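Local coordinates for protein 6-phosphogluconate dehydratase (Shewanella oneidensis, PDB 2GP4) that probably dehydrates 6-phosphogluconate in the Entner-Doudoroff pathway, as an iron-sulfur enzyme captured here in its cluster-free apo form, at residues 231-234 against 235-239; 426-429 against 430-434. One frame throughout, in Å; residues are numbered along the deposited sequence.

Interaction 1: 231-234 against 235-239; sequences EAQS and YHSAG
Gln233 and Ser237 face each other across the start of helix 235-243, and the glutamine side chain can be followed atom by atom onto the first turn. Its CB stands 4.1 Å from Ser237 CB, a loose aliphatic contact. The bend at chi2 (-55°) then turns the amide toward Ser237. At the tip, NE2 donates to Ser237 OG over 3.4 Å, a weak bond with an N-H...O angle of 141°. The other amide atom, OE1, stands 3.0 Å from Ala232 O, two acceptors with no proton to share; a flipped amide is conceivable, and the weak bond is doubtful to that extent. Ser234, at the N-cap, works through its backbone instead of its hydroxyl. Its carbonyl O takes two weak bonds, from Ser237 N at 3.1 Å and from Ala238 N at 3.3 Å, while OG makes no capping bond. The serine CB lies at the edge of the His236 imidazole, close to its plane. One face of that imidazole has Ser237 CB over its centre, 3.8 Å above the plane. This is a surface helix start reached by a short connection from helix 223-229, whose Leu227 touches Gln233 and whose Leu228 touches Ala238. The main-chain carbonyl of Ser234, and not its hydroxyl, thus meets the first-turn N-H groups, with the glutamine-serine pair a peripheral addition.

Interaction 2: 426-429 against 430-434; sequences VLTS and VATPF
Thr428 meets Thr432 and Phe434 through its two branches, which its chi1 of -158° sends different ways: OG1 lies opposite the backbone N, and CG2 sits between N and the carbonyl carbon. Phe434, with chi1 at -66°, brings its ring back against Val426 to Thr428. OG1 donates to Thr432 O at 2.7 Å; the C=O...OG1 angle is 147°, with the donor lifted out of the carbonyl plane. CB lies over one face of the Phe434 ring, offset toward the rim, while CG2 makes an off-centre CH-pi contact, 4.3 Å from the ring centroid, and also packs 3.4 Å from Pro433 CA. The backbone between these partners forms a beta turn, Ser429 to Thr432, with helical angles at Val430 and Ala431. It belongs to the loop joining strands 411-416 and 440-445. Segment 426-434 packs on helix 372-383, where Glu379 accepts a bond from Val430 N and Phe375 and Leu376 touch Leu427. Replacing Thr428 by an alanine removes OG1 and CG2, and would probably leave Thr432 O without this partner and a gap beside Pro433 and the Phe434 ring. Across the turn, Thr432 OG1 donates a weak bond of 3.4 Å to Ser429 OG. Farther back, Val426 O approaches the ring edge, 3.6 Å from Phe434 CE2, and Arg355 touches the same aromatic side chain.

Interactions 1 and 2 illustrate how short-range side-chain contacts can shape separate turns of a large chain. They follow one another in sequence, the first in the N-terminal region of this dehydratase family and the second in the C-terminal one, and lie on the same side of the molecule's centre. Their centres are 22 Å apart and their nearest atoms about 8 Å apart, so the two do not touch. The centre of interaction 1, at the surface, lies about 31 Å from the centre of the chain, and that of interaction 2, partly buried, about 21 Å. The structure is cluster-free, and neither contact can be tied to the iron-sulfur or substrate site from its geometry.

Interaction 1: 231-234 against 235-239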
ATOM      1  N   GLU A 231      -6.995  31.332   4.369  1.00 34.18           N
ATOM      2  CA  GLU A 231      -7.998  32.106   3.599  1.00 34.61           C
ATOM      3  C   GLU A 231      -7.429  33.124   2.610  1.00 34.59           C
ATOM      4  O   GLU A 231      -8.104  33.485   1.642  1.00 34.47           O
ATOM      5  CB  GLU A 231      -9.009  32.801   4.535  1.00 34.94           C
ATOM      6  CG  GLU A 231      -9.664  34.090   4.007  1.00 35.67           C
ATOM      7  CD  GLU A 231      -9.018  35.367   4.536  1.00 37.20           C
ATOM      8  OE1 GLU A 231      -8.283  35.316   5.551  1.00 37.81           O
ATOM      9  OE2 GLU A 231      -9.256  36.437   3.933  1.00 37.59           O
ATOM     10  N   ALA A 232      -6.204  33.587   2.862  1.00 34.80           N
ATOM     11  CA  ALA A 232      -5.603  34.698   2.108  1.00 35.08           C
ATOM     12  C   ALA A 232      -5.632  34.513   0.590  1.00 35.20           C
ATOM     13  O   ALA A 232      -5.877  35.470  -0.150  1.00 35.12           O
ATOM     14  CB  ALA A 232      -4.181  34.969   2.587  1.00 35.14           C
ATOM     15  N   GLN A 233      -5.394  33.284   0.136  1.00 35.23           N
ATOM     16  CA  GLN A 233      -5.382  32.977  -1.295  1.00 35.55           C
ATOM     17  C   GLN A 233      -6.288  31.796  -1.655  1.00 35.35           C
ATOM     18  O   GLN A 233      -6.494  30.889  -0.847  1.00 35.10           O
ATOM     19  CB  GLN A 233      -3.947  32.718  -1.785  1.00 35.73           C
ATOM     20  CG  GLN A 233      -3.004  33.925  -1.685  1.00 36.75           C
ATOM     21  CD  GLN A 233      -3.536  35.172  -2.388  1.00 38.89           C
ATOM     22  OE1 GLN A 233      -3.505  36.277  -1.830  1.00 39.13           O
ATOM     23  NE2 GLN A 233      -4.028  35.002  -3.614  1.00 39.59           N
ATOM     24  N   SER A 234      -6.823  31.821  -2.872  1.00 35.32           N
ATOM     25  CA  SER A 234      -7.669  30.740  -3.363  1.00 35.31           C
ATOM     26  C   SER A 234      -6.843  29.590  -3.938  1.00 35.33           C
ATOM     27  O   SER A 234      -5.626  29.711  -4.148  1.00 34.98           O
ATOM     28  CB  SER A 234      -8.661  31.244  -4.417  1.00 35.16           C
ATOM     29  OG  SER A 234      -9.534  32.232  -3.896  1.00 35.71           O
ATOM     30  N   TYR A 235      -7.536  28.476  -4.176  1.00 35.27           N
ATOM     31  CA  TYR A 235      -6.992  27.300  -4.839  1.00 35.39           C
ATOM     32  C   TYR A 235      -6.296  27.628  -6.174  1.00 35.05           C
ATOM     33  O   TYR A 235      -5.281  27.016  -6.512  1.00 34.73           O
ATOM     34  CB  TYR A 235      -8.098  26.230  -4.990  1.00 36.04           C
ATOM     35  CG  TYR A 235      -9.312  26.584  -5.874  1.00 37.56           C
ATOM     36  CD1 TYR A 235      -9.612  27.912  -6.234  1.00 38.01           C
ATOM     37  CD2 TYR A 235     -10.180  25.573  -6.327  1.00 38.30           C
ATOM     38  CE1 TYR A 235     -10.711  28.216  -7.043  1.00 38.12           C
ATOM     39  CE2 TYR A 235     -11.285  25.869  -7.132  1.00 38.13           C
ATOM     40  CZ  TYR A 235     -11.545  27.190  -7.488  1.00 38.06           C
ATOM     41  OH  TYR A 235     -12.636  27.485  -8.281  1.00 37.75           O
ATOM     42  N   HIS A 236      -6.827  28.616  -6.901  1.00 34.78           N
ATOM     43  CA  HIS A 236      -6.254  29.072  -8.172  1.00 34.64           C
ATOM     44  C   HIS A 236      -4.778  29.435  -8.026  1.00 34.25           C
ATOM     45  O   HIS A 236      -3.951  29.004  -8.825  1.00 33.92           O
ATOM     46  CB  HIS A 236      -7.060  30.248  -8.763  1.00 34.89           C
ATOM     47  CG  HIS A 236      -6.731  31.591  -8.166  1.00 36.10           C
ATOM     48  ND1 HIS A 236      -7.240  32.019  -6.958  1.00 37.02           N
ATOM     49  CD2 HIS A 236      -5.955  32.605  -8.622  1.00 36.91           C
ATOM     50  CE1 HIS A 236      -6.786  33.231  -6.690  1.00 36.42           C
ATOM     51  NE2 HIS A 236      -6.003  33.608  -7.683  1.00 36.57           N
ATOM     52  N   SER A 237      -4.470  30.199  -6.978  1.00 33.88           N
ATOM     53  CA  SER A 237      -3.134  30.723  -6.729  1.00 33.65           C
ATOM     54  C   SER A 237      -2.169  29.677  -6.202  1.00 33.59           C
ATOM     55  O   SER A 237      -0.986  29.704  -6.533  1.00 33.47           O
ATOM     56  CB  SER A 237      -3.195  31.900  -5.758  1.00 33.69           C
ATOM     57  OG  SER A 237      -3.980  32.946  -6.294  1.00 33.43           O
ATOM     58  N   ALA A 238      -2.672  28.764  -5.374  1.00 33.62           N
ATOM     59  CA  ALA A 238      -1.858  27.665  -4.869  1.00 33.78           C
ATOM     60  C   ALA A 238      -1.491  26.721  -6.010  1.00 33.93           C
ATOM     61  O   ALA A 238      -0.333  26.335  -6.153  1.00 33.75           O
ATOM     62  CB  ALA A 238      -2.585  26.922  -3.760  1.00 33.77           C
ATOM     63  N   GLY A 239      -2.484  26.384  -6.830  1.00 34.27           N
ATOM     64  CA  GLY A 239      -2.305  25.509  -7.981  1.00 34.82           C
ATOM     65  C   GLY A 239      -1.236  25.977  -8.948  1.00 35.28           C
ATOM     66  O   GLY A 239      -0.369  25.199  -9.349  1.00 34.82           O
TER

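Interaction 2: 426-429 against 430-434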
ATOM      1  N   VAL A 426      -3.390  16.134 -13.736  1.00 26.49           N
ATOM      2  CA  VAL A 426      -2.932  15.558 -12.471  1.00 25.81           C
ATOM      3  C   VAL A 426      -4.065  14.843 -11.736  1.00 25.63           C
ATOM      4  O   VAL A 426      -3.876  13.752 -11.197  1.00 25.23           O
ATOM      5  CB  VAL A 426      -2.315  16.639 -11.544  1.00 25.81           C
ATOM      6  CG1 VAL A 426      -1.960  16.055 -10.181  1.00 25.48           C
ATOM      7  CG2 VAL A 426      -1.093  17.272 -12.192  1.00 25.42           C
ATOM      8  N   LEU A 427      -5.240  15.468 -11.722  1.00 25.31           N
ATOM      9  CA  LEU A 427      -6.388  14.952 -10.993  1.00 24.86           C
ATOM     10  C   LEU A 427      -7.659  15.085 -11.823  1.00 24.84           C
ATOM     11  O   LEU A 427      -7.909  16.129 -12.430  1.00 24.90           O
ATOM     12  CB  LEU A 427      -6.534  15.694  -9.667  1.00 24.84           C
ATOM     13  CG  LEU A 427      -7.695  15.365  -8.730  1.00 24.43           C
ATOM     14  CD1 LEU A 427      -7.722  13.904  -8.335  1.00 23.75           C
ATOM     15  CD2 LEU A 427      -7.571  16.244  -7.501  1.00 24.66           C
ATOM     16  N   THR A 428      -8.467  14.030 -11.843  1.00 24.37           N
ATOM     17  CA  THR A 428      -9.618  14.009 -12.726  1.00 24.35           C
ATOM     18  C   THR A 428     -10.886  13.461 -12.067  1.00 24.36           C
ATOM     19  O   THR A 428     -10.824  12.781 -11.037  1.00 24.23           O
ATOM     20  CB  THR A 428      -9.280  13.273 -14.052  1.00 24.41           C
ATOM     21  OG1 THR A 428     -10.185  13.686 -15.081  1.00 25.31           O
ATOM     22  CG2 THR A 428      -9.331  11.771 -13.882  1.00 23.57           C
ATOM     23  N   SER A 429     -12.031  13.774 -12.669  1.00 24.29           N
ATOM     24  CA  SER A 429     -13.329  13.278 -12.215  1.00 24.33           C
ATOM     25  C   SER A 429     -13.544  11.860 -12.720  1.00 24.21           C
ATOM     26  O   SER A 429     -12.896  11.446 -13.686  1.00 24.23           O
ATOM     27  CB  SER A 429     -14.439  14.169 -12.759  1.00 24.16           C
ATOM     28  OG  SER A 429     -14.456  14.101 -14.171  1.00 24.81           O
ATOM     29  N   VAL A 430     -14.462  11.125 -12.090  1.00 24.03           N
ATOM     30  CA  VAL A 430     -14.747   9.759 -12.530  1.00 23.98           C
ATOM     31  C   VAL A 430     -15.439   9.696 -13.900  1.00 24.05           C
ATOM     32  O   VAL A 430     -15.297   8.705 -14.607  1.00 24.25           O
ATOM     33  CB  VAL A 430     -15.497   8.880 -11.459  1.00 24.11           C
ATOM     34  CG1 VAL A 430     -15.120   9.285 -10.043  1.00 23.53           C
ATOM     35  CG2 VAL A 430     -17.003   8.894 -11.654  1.00 23.78           C
ATOM     36  N   ALA A 431     -16.164  10.750 -14.277  1.00 23.99           N
ATOM     37  CA  ALA A 431     -16.853  10.780 -15.573  1.00 23.98           C
ATOM     38  C   ALA A 431     -15.866  10.770 -16.743  1.00 23.93           C
ATOM     39  O   ALA A 431     -16.112  10.127 -17.771  1.00 24.14           O
ATOM     40  CB  ALA A 431     -17.780  11.980 -15.664  1.00 23.94           C
ATOM     41  N   THR A 432     -14.752  11.481 -16.572  1.00 23.56           N
ATOM     42  CA  THR A 432     -13.694  11.548 -17.580  1.00 23.18           C
ATOM     43  C   THR A 432     -12.324  11.193 -16.970  1.00 22.55           C
ATOM     44  O   THR A 432     -11.471  12.057 -16.808  1.00 22.14           O
ATOM     45  CB  THR A 432     -13.637  12.945 -18.243  1.00 23.28           C
ATOM     46  OG1 THR A 432     -13.211  13.915 -17.277  1.00 24.02           O
ATOM     47  CG2 THR A 432     -15.007  13.346 -18.775  1.00 23.53           C
ATOM     48  N   PRO A 433     -12.100   9.904 -16.662  1.00 22.42           N
ATOM     49  CA  PRO A 433     -10.889   9.521 -15.934  1.00 22.25           C
ATOM     50  C   PRO A 433      -9.664   9.332 -16.839  1.00 22.05           C
ATOM     51  O   PRO A 433      -9.804   9.278 -18.060  1.00 22.34           O
ATOM     52  CB  PRO A 433     -11.288   8.188 -15.310  1.00 22.23           C
ATOM     53  CG  PRO A 433     -12.214   7.582 -16.325  1.00 22.08           C
ATOM     54  CD  PRO A 433     -12.932   8.728 -16.994  1.00 22.24           C
ATOM     55  N   PHE A 434      -8.477   9.226 -16.248  1.00 21.76           N
ATOM     56  CA  PHE A 434      -7.290   8.836 -17.017  1.00 21.87           C
ATOM     57  C   PHE A 434      -7.469   7.442 -17.627  1.00 21.68           C
ATOM     58  O   PHE A 434      -7.102   7.210 -18.780  1.00 21.63           O
ATOM     59  CB  PHE A 434      -6.019   8.889 -16.160  1.00 21.61           C
ATOM     60  CG  PHE A 434      -5.651  10.272 -15.709  1.00 21.66           C
ATOM     61  CD1 PHE A 434      -5.242  11.233 -16.627  1.00 22.03           C
ATOM     62  CD2 PHE A 434      -5.715  10.615 -14.364  1.00 21.52           C
ATOM     63  CE1 PHE A 434      -4.910  12.515 -16.209  1.00 22.67           C
ATOM     64  CE2 PHE A 434      -5.379  11.894 -13.937  1.00 21.62           C
ATOM     65  CZ  PHE A 434      -4.977  12.844 -14.857  1.00 21.84           C
TER